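PDB 3B1N: ribokinase, putative from Burkholderia thailandensis, which probably phosphorylates nucleosides with ATP as phosphate donor, and here holds ADP together with the nucleoside analogue mizoribine. Local coordinates for residues 54-58 / 84-88; 66-70 / 124-130; 105-111 / 246-250; 171-176 / 198-202. All blocks are in the same frame, centred on the assembly; numbering follows the deposited sequence. Where two conformers were deposited one is given.

Contact 1 of 4, residues 54-58 / 84-88; sequences AYALN and ALGLS
N58 ND2 donates to L85 O over 3.0 Å, and this hydrogen bond ties helix 49-59 to the point where helix 76-85 ends in a Schellman motif. G86 is the residue that leaves the helix there: its phi is positive and two bonds lead back into the last turn. The two helices belong to the alpha/beta fold of the ribokinase (PfkB) family. Strand 64-71 lies between them in the chain, and helix 76-85 then crosses over to the parallel strand 88-95. The bond is moderately straight at the hydrogen (154°), yet ND2 stands above the carbonyl plane, 40° out of it, instead of meeting a lone pair. With CG trans to the backbone N (chi1 -167°), the amide of N58 extends across to L85 O.

L87 fills the adjoining place. Its CD2 lies 3.7 Å from N58 CB and 4.1 Å from A54 CB, so one methyl group rests against residues a helical turn apart. That turn is itself closed by the backbone bond from N58 N to A54 O, at 2.8 Å. A54 also touches A64 and M66 on strand 64-71, which sets the helix against the sheet.

Y55 makes the remaining apolar contact. Its hydroxyl is hydrogen-bonded to Y292 O outside the pair, which limits where the ring can go. The ring offers its edge rather than a face to L85: the leucine CD1 lies close to the ring plane, 3.8 Å from Y55 CD1 and 3.9 Å from Y55 CE1.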
# COMPACT_ATOMS: atom_id res chain seq x y z
N ALA B 54 -19.76 13.36 -4.07
CA ALA B 54 -20.31 14.66 -4.46
C ALA B 54 -19.85 15.06 -5.84
O ALA B 54 -20.61 15.68 -6.59
CB ALA B 54 -19.93 15.73 -3.45
N TYR B 55 -18.60 14.76 -6.21
CA TYR B 55 -18.10 15.14 -7.54
C TYR B 55 -18.97 14.46 -8.62
O TYR B 55 -19.34 15.11 -9.61
CB TYR B 55 -16.62 14.73 -7.66
CG TYR B 55 -16.02 15.05 -9.01
CD1 TYR B 55 -15.62 16.34 -9.32
CD2 TYR B 55 -15.88 14.05 -9.95
CE1 TYR B 55 -15.11 16.65 -10.58
CE2 TYR B 55 -15.34 14.35 -11.22
CZ TYR B 55 -14.98 15.63 -11.51
OH TYR B 55 -14.45 15.98 -12.75
N ALA B 56 -19.26 13.18 -8.43
CA ALA B 56 -20.10 12.43 -9.37
C ALA B 56 -21.51 13.01 -9.45
O ALA B 56 -22.02 13.24 -10.56
CB ALA B 56 -20.15 10.96 -9.01
N LEU B 57 -22.09 13.33 -8.30
CA LEU B 57 -23.46 13.87 -8.29
C LEU B 57 -23.44 15.23 -8.99
O LEU B 57 -24.37 15.54 -9.78
CB LEU B 57 -23.98 13.89 -6.86
CG LEU B 57 -25.42 14.40 -6.76
CD1 LEU B 57 -26.31 13.50 -7.63
CD2 LEU B 57 -25.80 14.25 -5.29
N ASN B 58 -22.39 16.03 -8.78
CA ASN B 58 -22.24 17.35 -9.41
C ASN B 58 -22.07 17.25 -10.92
O ASN B 58 -22.64 18.08 -11.69
CB ASN B 58 -21.06 18.08 -8.74
CG ASN B 58 -21.02 19.55 -9.09
OD1 ASN B 58 -21.98 20.28 -8.81
ND2 ASN B 58 -19.94 19.98 -9.71
N ALA B 84 -14.66 26.28 -7.62
CA ALA B 84 -14.56 26.19 -9.09
C ALA B 84 -15.63 25.27 -9.66
O ALA B 84 -16.16 25.52 -10.76
CB ALA B 84 -13.17 25.68 -9.49
N LEU B 85 -15.95 24.22 -8.94
CA LEU B 85 -16.92 23.22 -9.45
C LEU B 85 -18.37 23.53 -9.16
O LEU B 85 -19.26 22.87 -9.73
CB LEU B 85 -16.60 21.82 -8.88
CG LEU B 85 -15.29 21.20 -9.37
CD1 LEU B 85 -14.93 19.97 -8.54
CD2 LEU B 85 -15.36 20.84 -10.87
N GLY B 86 -18.61 24.50 -8.28
CA GLY B 86 -19.95 24.82 -7.78
C GLY B 86 -20.45 23.90 -6.68
O GLY B 86 -21.67 23.79 -6.45
N LEU B 87 -19.52 23.30 -5.93
CA LEU B 87 -19.86 22.47 -4.76
C LEU B 87 -19.92 23.35 -3.51
O LEU B 87 -18.93 24.03 -3.16
CB LEU B 87 -18.85 21.32 -4.59
CG LEU B 87 -18.84 20.21 -5.65
CD1 LEU B 87 -17.58 19.39 -5.60
CD2 LEU B 87 -20.01 19.31 -5.36
N SER B 88 -21.07 23.32 -2.84
CA SER B 88 -21.31 24.16 -1.68
C SER B 88 -20.36 23.73 -0.58
O SER B 88 -20.23 22.52 -0.35
CB SER B 88 -22.71 23.95 -1.12
OG SER B 88 -22.87 24.78 0.01

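Contact 2 of 4, residues 66-70 / 124-130; sequences MMGTL and QSHVNHA
M67, on strand 64-71, and N128, in the loop that follows the 3-10 turn of 124-130, run past each other in opposite directions, with M67 CG 3.6 Å from N128 CB. Most of the contact is van der Waals. M67 SD reaches A130 CA at 3.7 Å, and the bend at chi3 (-87°) carries M67 CE to 3.7 Å from H129 O. T69, two residues on from M67, works at the other end, its CG2 lying 3.9 Å from V127 CG2 and 3.8 Å from Q124 O.

The polar element is supplied mainly from outside the pair. T69 OG1 lies 3.6 Å from S125 CA, but its hydrogen bond is with A121 O, earlier in the same loop. The turn is closed internally by V127 N bonding to Q124 O at 3.0 Å.

Strand 64-71 sits inside the large mixed sheet, hydrogen-bonded to strand 3-6 through M67 and I5 and to strand 88-95 through G68 with Y91 and R93. The loop covers it and reaches helix 146-158, where H129 ND1 bonds E155 and H126 O bonds Q151.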
# COMPACT_ATOMS: atom_id res chain seq x y z
N MET B 66 -21.53 18.38 0.49
CA MET B 66 -20.54 17.59 1.27
C MET B 66 -20.56 17.99 2.73
O MET B 66 -20.56 19.19 3.02
CB MET B 66 -19.13 17.83 0.74
CG MET B 66 -18.94 17.36 -0.71
SD MET B 66 -17.39 17.94 -1.48
CE MET B 66 -16.29 17.54 -0.22
N MET B 67 -20.56 16.97 3.59
CA MET B 67 -20.43 17.20 5.03
C MET B 67 -19.22 16.42 5.49
O MET B 67 -19.23 15.18 5.45
CB MET B 67 -21.67 16.74 5.75
CG MET B 67 -21.53 16.93 7.29
SD MET B 67 -23.08 16.63 8.22
CE MET B 67 -23.80 18.28 8.13
N GLY B 68 -18.22 17.16 5.91
CA GLY B 68 -16.96 16.53 6.36
C GLY B 68 -16.03 17.57 6.92
O GLY B 68 -16.32 18.80 6.85
N THR B 69 -14.89 17.11 7.45
CA THR B 69 -13.90 18.02 8.01
C THR B 69 -12.59 17.99 7.23
O THR B 69 -12.15 16.90 6.80
CB THR B 69 -13.63 17.63 9.51
OG1 THR B 69 -13.50 16.21 9.61
CG2 THR B 69 -14.82 18.03 10.37
N LEU B 70 -12.01 19.17 7.05
CA LEU B 70 -10.68 19.41 6.45
C LEU B 70 -9.76 20.08 7.48
O LEU B 70 -10.24 20.57 8.52
CB LEU B 70 -10.75 20.32 5.22
CG LEU B 70 -11.30 19.61 3.97
CD1 LEU B 70 -11.61 20.73 2.93
CD2 LEU B 70 -10.25 18.62 3.44
N GLN B 124 -12.18 14.35 13.69
CA GLN B 124 -13.18 15.23 14.35
C GLN B 124 -14.46 15.36 13.53
O GLN B 124 -15.22 16.31 13.75
CB GLN B 124 -12.63 16.65 14.60
CG GLN B 124 -11.19 16.70 15.15
CD GLN B 124 -11.02 15.88 16.40
OE1 GLN B 124 -11.95 15.74 17.18
NE2 GLN B 124 -9.82 15.32 16.58
N SER B 125 -14.70 14.44 12.59
CA SER B 125 -15.89 14.58 11.70
C SER B 125 -17.24 14.67 12.41
O SER B 125 -18.16 15.26 11.88
CB SER B 125 -15.90 13.47 10.64
OG SER B 125 -16.21 12.19 11.20
N HIS B 126 -17.31 14.14 13.64
CA HIS B 126 -18.54 14.21 14.39
C HIS B 126 -18.88 15.61 14.89
O HIS B 126 -20.00 15.80 15.41
CB HIS B 126 -18.42 13.27 15.60
CG HIS B 126 -17.19 13.51 16.41
ND1 HIS B 126 -15.96 12.97 16.09
CD2 HIS B 126 -17.00 14.27 17.51
CE1 HIS B 126 -15.06 13.40 16.96
NE2 HIS B 126 -15.66 14.19 17.83
N VAL B 127 -18.03 16.62 14.67
CA VAL B 127 -18.41 18.01 14.99
C VAL B 127 -19.53 18.54 14.09
O VAL B 127 -20.27 19.46 14.48
CB VAL B 127 -17.25 19.04 15.02
CG1 VAL B 127 -16.21 18.58 16.10
CG2 VAL B 127 -16.61 19.20 13.68
N ASN B 128 -19.68 17.92 12.91
CA ASN B 128 -20.85 18.25 12.05
C ASN B 128 -21.99 17.30 12.37
O ASN B 128 -21.82 16.08 12.51
CB ASN B 128 -20.51 18.04 10.56
CG ASN B 128 -19.60 19.12 9.96
OD1 ASN B 128 -18.70 18.80 9.13
ND2 ASN B 128 -19.86 20.39 10.27
N HIS B 129 -23.19 17.85 12.42
CA HIS B 129 -24.35 17.03 12.76
C HIS B 129 -25.32 16.98 11.60
O HIS B 129 -25.86 18.00 11.19
CB HIS B 129 -25.02 17.57 14.04
CG HIS B 129 -24.20 17.29 15.27
ND1 HIS B 129 -24.50 16.25 16.13
CD2 HIS B 129 -23.03 17.80 15.69
CE1 HIS B 129 -23.60 16.21 17.09
NE2 HIS B 129 -22.69 17.14 16.84
N ALA B 130 -25.52 15.78 11.06
CA ALA B 130 -26.31 15.61 9.82
C ALA B 130 -27.78 15.95 10.01
O ALA B 130 -28.43 16.41 9.06
CB ALA B 130 -26.14 14.18 9.29

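Contact 3 of 4, residues 105-111 / 246-250; sequences ITTDLDN and IDPTG. With ADP (adenosine-5'-diphosphate), chain G.
P248 turns the CB-CG side of its ring to the turn 108-111, and the amide of N111 lies across it. P248 CB sits over the face of that amide, 3.4 Å from N111 CG, while the end of the amide borders the ADP. P248 CG also approaches D108 O at 3.5 Å; T107 OG1 bonds to that carbonyl at 2.7 Å in one of two conformers, a less certain bond. Farther along strand 101-107, I105 and T249 meet tip to tip, I105 CD1 to T249 CG2 at 3.8 Å.

D247 turns its carboxylate forward onto T249. CG lies trans to the backbone N (chi1 -178°), and OD1 accepts from T249 OG1 on the syn side at 2.8 Å and from T249 N at 3.0 Å, which stands above the carboxylate plane, 63° out of it. The second bond makes an Asx turn. This loop runs into helix 251-264, with G250 as N-cap, and its sequence resembles the DTxGAGD signature of PfkB kinases.

Chemically, polar bonds within each loop, and to neighbours such as F21 and G288, hold the loops; the two meet by surface fit, placing N111 and the start of helix 251-264 beside the ADP.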
# COMPACT_ATOMS: atom_id res chain seq x y z
N ILE B 105 -2.78 4.91 -1.10
CA ILE B 105 -3.55 3.80 -1.66
C ILE B 105 -2.73 2.99 -2.67
O ILE B 105 -2.27 3.54 -3.65
CB ILE B 105 -4.78 4.41 -2.41
CG1 ILE B 105 -5.57 5.32 -1.46
CG2 ILE B 105 -5.68 3.29 -3.07
CD1 ILE B 105 -6.75 6.09 -2.19
N THR B 106 -2.57 1.69 -2.40
CA THR B 106 -1.97 0.82 -3.42
C THR B 106 -3.00 -0.03 -4.10
O THR B 106 -3.74 -0.75 -3.43
CB THR B 106 -0.85 0.00 -2.88
OG1 THR B 106 0.09 0.88 -2.27
CG2 THR B 106 -0.26 -0.80 -4.08
N THR B 107 -3.15 0.16 -5.42
CA THR B 107 -4.19 -0.53 -6.14
C THR B 107 -3.62 -1.60 -7.09
O THR B 107 -2.45 -1.52 -7.44
CB THR B 107 -5.14 0.51 -6.88
OG1 THR B 107 -6.03 -0.19 -7.74
CG2 THR B 107 -4.36 1.56 -7.68
N ASP B 108 -4.43 -2.57 -7.44
CA ASP B 108 -4.14 -3.37 -8.62
C ASP B 108 -5.24 -3.15 -9.62
O ASP B 108 -6.10 -2.27 -9.39
CB ASP B 108 -3.88 -4.86 -8.32
CG ASP B 108 -5.14 -5.66 -8.00
OD1 ASP B 108 -6.28 -5.11 -8.03
OD2 ASP B 108 -5.02 -6.86 -7.74
N LEU B 109 -5.22 -3.91 -10.71
CA LEU B 109 -6.16 -3.67 -11.82
C LEU B 109 -7.53 -4.29 -11.55
O LEU B 109 -8.52 -3.79 -12.12
CB LEU B 109 -5.56 -4.07 -13.17
CG LEU B 109 -4.27 -3.28 -13.49
CD1 LEU B 109 -3.57 -3.80 -14.79
CD2 LEU B 109 -4.34 -1.73 -13.45
N ASP B 110 -7.58 -5.31 -10.68
CA ASP B 110 -8.81 -6.00 -10.22
C ASP B 110 -9.61 -5.18 -9.24
O ASP B 110 -10.63 -5.65 -8.70
CB ASP B 110 -8.45 -7.27 -9.48
CG ASP B 110 -8.28 -8.47 -10.38
OD1 ASP B 110 -8.36 -8.28 -11.62
OD2 ASP B 110 -8.12 -9.59 -9.82
N ASN B 111 -9.13 -3.99 -8.96
CA ASN B 111 -9.80 -3.04 -8.10
C ASN B 111 -9.55 -3.46 -6.64
O ASN B 111 -10.27 -3.07 -5.72
CB ASN B 111 -11.34 -2.98 -8.41
CG ASN B 111 -11.69 -2.60 -9.91
OD1 ASN B 111 -12.86 -2.34 -10.20
ND2 ASN B 111 -10.70 -2.55 -10.80
N ILE B 246 -7.45 2.63 -16.27
CA ILE B 246 -6.30 3.37 -15.76
C ILE B 246 -6.21 3.24 -14.24
O ILE B 246 -5.13 2.90 -13.69
CB ILE B 246 -6.40 4.84 -16.19
CG1 ILE B 246 -6.39 4.95 -17.72
CG2 ILE B 246 -5.31 5.66 -15.58
CD1 ILE B 246 -5.06 4.44 -18.36
N ASP B 247 -7.32 3.49 -13.53
CA ASP B 247 -7.25 3.55 -12.07
C ASP B 247 -8.63 3.25 -11.49
O ASP B 247 -9.56 4.04 -11.72
CB ASP B 247 -6.87 4.98 -11.63
CG ASP B 247 -6.74 5.12 -10.12
OD1 ASP B 247 -6.83 4.11 -9.37
OD2 ASP B 247 -6.56 6.27 -9.69
N PRO B 248 -8.78 2.14 -10.80
CA PRO B 248 -10.12 1.86 -10.23
C PRO B 248 -10.47 2.63 -8.96
O PRO B 248 -11.62 2.51 -8.49
CB PRO B 248 -10.09 0.38 -9.88
CG PRO B 248 -8.70 -0.07 -10.05
CD PRO B 248 -7.85 0.99 -10.70
N THR B 249 -9.53 3.38 -8.39
CA THR B 249 -9.79 4.07 -7.14
C THR B 249 -10.94 5.06 -7.31
O THR B 249 -10.87 5.95 -8.14
CB THR B 249 -8.58 4.91 -6.69
OG1 THR B 249 -7.47 4.05 -6.63
CG2 THR B 249 -8.81 5.48 -5.28
N GLY B 250 -12.01 4.83 -6.53
CA GLY B 250 -13.15 5.74 -6.53
C GLY B 250 -14.25 5.22 -7.43
O GLY B 250 -15.23 5.91 -7.60
PB ADP G . -15.30 -0.15 -5.18
O1B ADP G . -14.51 -1.34 -4.66
O2B ADP G . -16.25 0.33 -4.13
O3B ADP G . -14.61 1.00 -5.84
PA ADP G . -16.22 -1.77 -7.53
O1A ADP G . -14.77 -2.18 -7.84
O2A ADP G . -17.23 -2.84 -7.23
O3A ADP G . -16.35 -0.79 -6.30
O5' ADP G . -16.58 -0.91 -8.78
C5' ADP G . -17.82 -0.20 -8.72
C4' ADP G . -18.52 -0.11 -10.07
O4' ADP G . -17.67 0.58 -11.00
C3' ADP G . -18.81 -1.49 -10.72
O3' ADP G . -20.02 -2.07 -10.21
C2' ADP G . -18.80 -1.11 -12.18
O2' ADP G . -20.08 -0.57 -12.56
C1' ADP G . -17.77 -0.02 -12.29
N9 ADP G . -16.45 -0.63 -12.60
C8 ADP G . -15.46 -1.05 -11.75
N7 ADP G . -14.43 -1.60 -12.46
C5 ADP G . -14.79 -1.60 -13.74
C6 ADP G . -14.19 -2.06 -14.99
N6 ADP G . -12.96 -2.65 -14.92
N1 ADP G . -14.86 -1.89 -16.11
C2 ADP G . -16.08 -1.30 -16.15
N3 ADP G . -16.67 -0.84 -15.05
C4 ADP G . -16.11 -0.97 -13.85

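Contact 4 of 4, residues 171-176 / 198-202; sequences LPLFDG and LVCDK
L171, the first residue of the run, faces helix 193-203 with its branched end: CD2 lies 3.8 Å from V199 CG2, and the two side chains cross at about a right angle. Its carbonyl O is gripped twice, by K202 NZ at 3.1 Å and by F174 N at 3.0 Å, and the donors arrive from opposite faces of the carbonyl plane. The second of these bonds closes the 3-10 turn, so the lysine adds a second bond to a turn already closed by its own backbone.

F174 carries the shorter lysine bond, with K202 NZ 2.8 Å from F174 O and tilted 32° from that carbonyl plane. K202 gets there by leaving the helix with CG trans to the backbone N (chi1 176°) and then bending at chi3 (-76°), which sets its amine between the carbonyls of L171 and F174. The phenyl ring turns away to stack edge-to-face on F146. At D175, the N-cap of helix 176-185, the backbone passes K202 CG, 3.8 Å from D175 C. G176 opens that helix with backbone meeting backbone, its CA 3.4 Å from K202 O.

The 171-176 segment belongs to the crossover from strand 163-165 to its parallel neighbour 188-192, and it meets helix 193-203, which follows that strand. Helix 176-185 touches both sides through L179 and I183, helix 207-211 packs on V199, and L198 meets L26 of the second subunit.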
# COMPACT_ATOMS: atom_id res chain seq x y z
N LEU B 171 -15.37 -0.26 7.89
CA LEU B 171 -15.89 -1.48 8.53
C LEU B 171 -15.08 -1.99 9.74
O LEU B 171 -15.69 -2.41 10.73
CB LEU B 171 -16.05 -2.59 7.50
CG LEU B 171 -17.33 -3.39 7.31
CD1 LEU B 171 -18.58 -2.87 8.05
CD2 LEU B 171 -17.54 -3.49 5.81
N PRO B 172 -13.73 -1.93 9.71
CA PRO B 172 -12.97 -2.43 10.87
C PRO B 172 -13.31 -1.74 12.20
O PRO B 172 -13.09 -2.32 13.28
CB PRO B 172 -11.50 -2.17 10.46
CG PRO B 172 -11.54 -2.30 8.96
CD PRO B 172 -12.80 -1.55 8.62
N LEU B 173 -13.83 -0.52 12.13
CA LEU B 173 -14.15 0.27 13.31
C LEU B 173 -15.47 -0.17 13.97
O LEU B 173 -15.75 0.19 15.14
CB LEU B 173 -14.20 1.75 12.93
CG LEU B 173 -13.07 2.35 12.06
CD1 LEU B 173 -13.38 3.78 11.60
CD2 LEU B 173 -11.75 2.30 12.79
N PHE B 174 -16.29 -0.91 13.23
CA PHE B 174 -17.60 -1.35 13.71
C PHE B 174 -17.48 -2.67 14.48
O PHE B 174 -16.60 -3.48 14.19
CB PHE B 174 -18.58 -1.55 12.53
CG PHE B 174 -19.14 -0.26 11.99
CD1 PHE B 174 -20.41 0.17 12.36
CD2 PHE B 174 -18.39 0.53 11.14
CE1 PHE B 174 -20.92 1.39 11.90
CE2 PHE B 174 -18.88 1.70 10.67
CZ PHE B 174 -20.16 2.14 11.04
N ASP B 175 -18.33 -2.88 15.48
CA ASP B 175 -18.60 -4.25 15.95
C ASP B 175 -19.94 -4.69 15.45
O ASP B 175 -20.64 -3.93 14.76
CB ASP B 175 -18.52 -4.37 17.47
CG ASP B 175 -19.46 -3.43 18.20
OD1 ASP B 175 -19.28 -3.28 19.44
OD2 ASP B 175 -20.39 -2.83 17.58
N GLY B 176 -20.31 -5.93 15.77
CA GLY B 176 -21.58 -6.48 15.33
C GLY B 176 -22.79 -5.67 15.74
O GLY B 176 -23.70 -5.46 14.93
N LEU B 198 -17.86 -9.15 4.58
CA LEU B 198 -17.47 -8.72 5.91
C LEU B 198 -18.68 -8.27 6.71
O LEU B 198 -18.73 -8.49 7.93
CB LEU B 198 -16.42 -7.61 5.81
CG LEU B 198 -14.93 -7.95 5.85
CD1 LEU B 198 -14.57 -9.10 4.95
CD2 LEU B 198 -14.16 -6.73 5.49
N VAL B 199 -19.66 -7.64 6.05
CA VAL B 199 -20.87 -7.21 6.79
C VAL B 199 -21.67 -8.43 7.31
O VAL B 199 -22.11 -8.44 8.48
CB VAL B 199 -21.77 -6.32 5.91
CG1 VAL B 199 -23.15 -6.08 6.61
CG2 VAL B 199 -21.08 -4.94 5.65
N CYS B 200 -21.85 -9.41 6.43
CA CYS B 200 -22.55 -10.66 6.81
C CYS B 200 -21.79 -11.31 7.96
O CYS B 200 -22.40 -11.68 8.98
CB CYS B 200 -22.55 -11.59 5.63
SG CYS B 200 -23.70 -11.12 4.35
N ASP B 201 -20.47 -11.42 7.84
CA ASP B 201 -19.66 -12.03 8.92
C ASP B 201 -19.81 -11.31 10.25
O ASP B 201 -19.97 -11.95 11.30
CB ASP B 201 -18.18 -12.07 8.54
CG ASP B 201 -17.87 -13.10 7.47
OD1 ASP B 201 -18.77 -13.85 7.00
OD2 ASP B 201 -16.68 -13.12 7.07
N LYS B 202 -19.77 -9.98 10.24
CA LYS B 202 -19.75 -9.20 11.48
C LYS B 202 -21.14 -9.12 12.12
O LYS B 202 -21.28 -9.17 13.35
CB LYS B 202 -19.13 -7.80 11.24
CG LYS B 202 -19.12 -6.83 12.44
CD LYS B 202 -18.07 -5.70 12.27
CE LYS B 202 -16.63 -6.21 12.53
NZ LYS B 202 -15.64 -5.15 12.14

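Overall arrangement
Contact 3 is the buried one and adjoins bound ADP; contacts 1, 2 and 4 are partly buried around the large sheet. Contacts 1 and 2 form one neighbourhood: their segments alternate along the chain, and A54 CB touches M66 CG at 3.3 Å. Contacts 1 and 4 lie on opposite sides of the chain's centre, about 31 Å apart between centres. Contact 4 is nested in the long loop that contact 3 closes, although the two do not touch. Side chains donating to carbonyls bridge the segments of two contacts, an asparagine with one bond in contact 1 and a lysine with two in contact 4. Contacts 2 and 3 rely mainly on van der Waals fit.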